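(S)-2-haloacid dehalogenase 4A (Burkholderia cepacia, PDB 2NO4) catalyses the hydrolytic dehalogenation of short-chain (S)-2-haloalkanoic acids to (R)-2-hydroxyalkanoic acids, with inversion of configuration. Local coordinates at residues Q54-Y57 with S58-T62. Residues are numbered along the deposited sequence; the frame is centred on the assembly and turned at random.
With SO4 (sulfate ion), chain K.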
loop_
_atom_site.group_PDB
_atom_site.type_symbol
_atom_site.label_atom_id
_atom_site.label_comp_id
_atom_site.label_asym_id
_atom_site.label_seq_id
_atom_site.Cartn_x
_atom_site.Cartn_y
_atom_site.Cartn_z
ATOM N N GLN B 54 -2.433 6.617 -3.871
ATOM C CA GLN B 54 -1.386 7.620 -3.569
ATOM C C GLN B 54 -0.355 6.994 -2.625
ATOM O O GLN B 54 0.860 7.086 -2.864
ATOM C CB GLN B 54 -1.993 8.889 -2.990
ATOM C CG GLN B 54 -1.026 9.946 -2.381
ATOM C CD GLN B 54 -1.766 10.888 -1.437
ATOM O OE1 GLN B 54 -2.346 10.442 -0.438
ATOM N NE2 GLN B 54 -1.778 12.214 -1.762
ATOM N N LEU B 55 -0.863 6.341 -1.580
ATOM C CA LEU B 55 -0.064 5.684 -0.580
ATOM C C LEU B 55 0.575 4.461 -1.152
ATOM O O LEU B 55 1.769 4.288 -0.967
ATOM C CB LEU B 55 -0.909 5.330 0.660
ATOM C CG LEU B 55 -1.266 6.575 1.485
ATOM C CD1 LEU B 55 -2.078 6.129 2.683
ATOM C CD2 LEU B 55 -0.007 7.393 1.852
ATOM N N GLU B 56 -0.195 3.603 -1.852
ATOM C CA GLU B 56 0.429 2.472 -2.553
ATOM C C GLU B 56 1.664 2.910 -3.366
ATOM O O GLU B 56 2.719 2.274 -3.258
ATOM C CB GLU B 56 -0.537 1.790 -3.526
ATOM C CG GLU B 56 0.206 0.835 -4.478
ATOM C CD GLU B 56 -0.719 0.043 -5.395
ATOM O OE1 GLU B 56 -1.843 -0.295 -4.978
ATOM O OE2 GLU B 56 -0.330 -0.252 -6.544
ATOM N N TYR B 57 1.498 3.933 -4.212
ATOM C CA TYR B 57 2.589 4.430 -5.068
ATOM C C TYR B 57 3.797 4.845 -4.262
ATOM O O TYR B 57 4.912 4.609 -4.685
ATOM C CB TYR B 57 2.156 5.592 -6.003
ATOM C CG TYR B 57 1.098 5.208 -6.997
ATOM C CD1 TYR B 57 0.858 3.864 -7.325
ATOM C CD2 TYR B 57 0.285 6.196 -7.585
ATOM C CE1 TYR B 57 -0.190 3.522 -8.275
ATOM C CE2 TYR B 57 -0.736 5.881 -8.535
ATOM C CZ TYR B 57 -0.963 4.569 -8.863
ATOM O OH TYR B 57 -1.963 4.316 -9.805
ATOM N N SER B 58 3.576 5.469 -3.106
ATOM C CA SER B 58 4.683 5.884 -2.274
ATOM C C SER B 58 5.464 4.674 -1.720
ATOM O O SER B 58 6.674 4.704 -1.693
ATOM C CB SER B 58 4.210 6.865 -1.171
ATOM O OG SER B 58 3.646 6.181 -0.029
ATOM N N TRP B 59 4.772 3.603 -1.300
ATOM C CA TRP B 59 5.433 2.429 -0.767
ATOM C C TRP B 59 6.131 1.611 -1.871
ATOM O O TRP B 59 7.294 1.263 -1.725
ATOM C CB TRP B 59 4.450 1.565 0.029
ATOM C CG TRP B 59 3.758 2.318 1.147
ATOM C CD1 TRP B 59 4.306 3.256 1.990
ATOM C CD2 TRP B 59 2.387 2.189 1.533
ATOM N NE1 TRP B 59 3.356 3.706 2.886
ATOM C CE2 TRP B 59 2.174 3.073 2.627
ATOM C CE3 TRP B 59 1.306 1.393 1.063
ATOM C CZ2 TRP B 59 0.923 3.214 3.249
ATOM C CZ3 TRP B 59 0.063 1.534 1.682
ATOM C CH2 TRP B 59 -0.116 2.425 2.771
ATOM N N THR B 60 5.431 1.314 -2.967
ATOM C CA THR B 60 5.981 0.401 -3.951
ATOM C C THR B 60 7.157 1.059 -4.726
ATOM O O THR B 60 8.110 0.380 -5.059
ATOM C CB THR B 60 4.913 -0.118 -4.908
ATOM O OG1 THR B 60 4.343 0.994 -5.585
ATOM C CG2 THR B 60 3.790 -0.882 -4.107
ATOM N N ARG B 61 7.045 2.351 -5.021
ATOM C CA ARG B 61 8.113 3.085 -5.719
ATOM C C ARG B 61 9.384 3.181 -4.891
ATOM O O ARG B 61 10.492 3.070 -5.422
ATOM C CB ARG B 61 7.646 4.477 -6.093
ATOM C CG ARG B 61 6.834 4.522 -7.376
ATOM C CD ARG B 61 6.304 5.961 -7.519
ATOM N NE ARG B 61 5.685 6.269 -8.823
ATOM C CZ ARG B 61 6.338 6.688 -9.910
ATOM N NH1 ARG B 61 7.678 6.737 -9.928
ATOM N NH2 ARG B 61 5.642 6.996 -10.992
ATOM N N THR B 62 9.254 3.327 -3.581
ATOM C CA THR B 62 10.484 3.224 -2.793
ATOM C C THR B 62 11.086 1.829 -2.755
ATOM O O THR B 62 12.318 1.674 -2.868
ATOM C CB THR B 62 10.600 4.112 -1.470
ATOM O OG1 THR B 62 11.168 3.395 -0.350
ATOM C CG2 THR B 62 9.427 4.870 -1.145
HETATM S S SO4 K . 8.501 8.426 -13.255
HETATM O O1 SO4 K . 8.553 9.858 -13.118
HETATM O O2 SO4 K . 9.123 7.999 -14.516
HETATM O O3 SO4 K . 9.226 7.789 -12.175
HETATM O O4 SO4 K . 7.059 8.042 -13.282
#
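Ser-58 carries OG between its backbone N and carbonyl carbon (chi1 82°), which swings the hydroxyl back onto the carbonyl of Leu-55. Trp-59 places CG beside its own backbone N (chi1 -56°), and the indole folds back over the same peptide. Leu-55 O therefore takes two hydrogen bonds. Ser-58 OG donates to Leu-55 O at 2.8 Å, in the carbonyl plane and on a lone pair. Trp-59 N gives Leu-55 O the helical bond at 3.1 Å. The OG bond ties the Ser-58 hydroxyl to the preceding turn, and Leu-55 O is gripped by two donors. Leu-55 O also lies over one face of the indole, 3.3 Å from Trp-59 CD2 and offset toward the rim. Further out, Leu-55 CB sits over the six-membered ring in a CH-pi contact, 3.9 Å from the Trp-59 ring centroid and 22° off its normal.

One residue further along, Thr-60 N bonds Glu-56 O at 2.9 Å. Thr-60 CG2 rests 4.0 Å from Glu-56 CG. The polar ends of both residues reach Tyr-213 of the second subunit, while Tyr-57 OH bonds Glu-212 of that subunit. Arg-61 runs extended from CG to NE. A sulfate, probably from the crystallisation liquor, lies at the guanidinium edge, near its plane. Arg-61 NH1 hydrogen-bonds sulfate O3 and Arg-61 NH2 sulfate O4, both at 2.9 Å, while NH1 also bonds Gln-66 O and NH2 forms a salt bridge with Glu-76.

These residues form consecutive turns near the C-terminal end of helix 43-63. The helix packs on helix 70-84 through Gln-54, Tyr-57 and Arg-61, while Ser-58 approaches the substrate-binding Asn-129, just after strand 123-128, and Trp-59 meets Trp-189 of helix 188-197 edge to face.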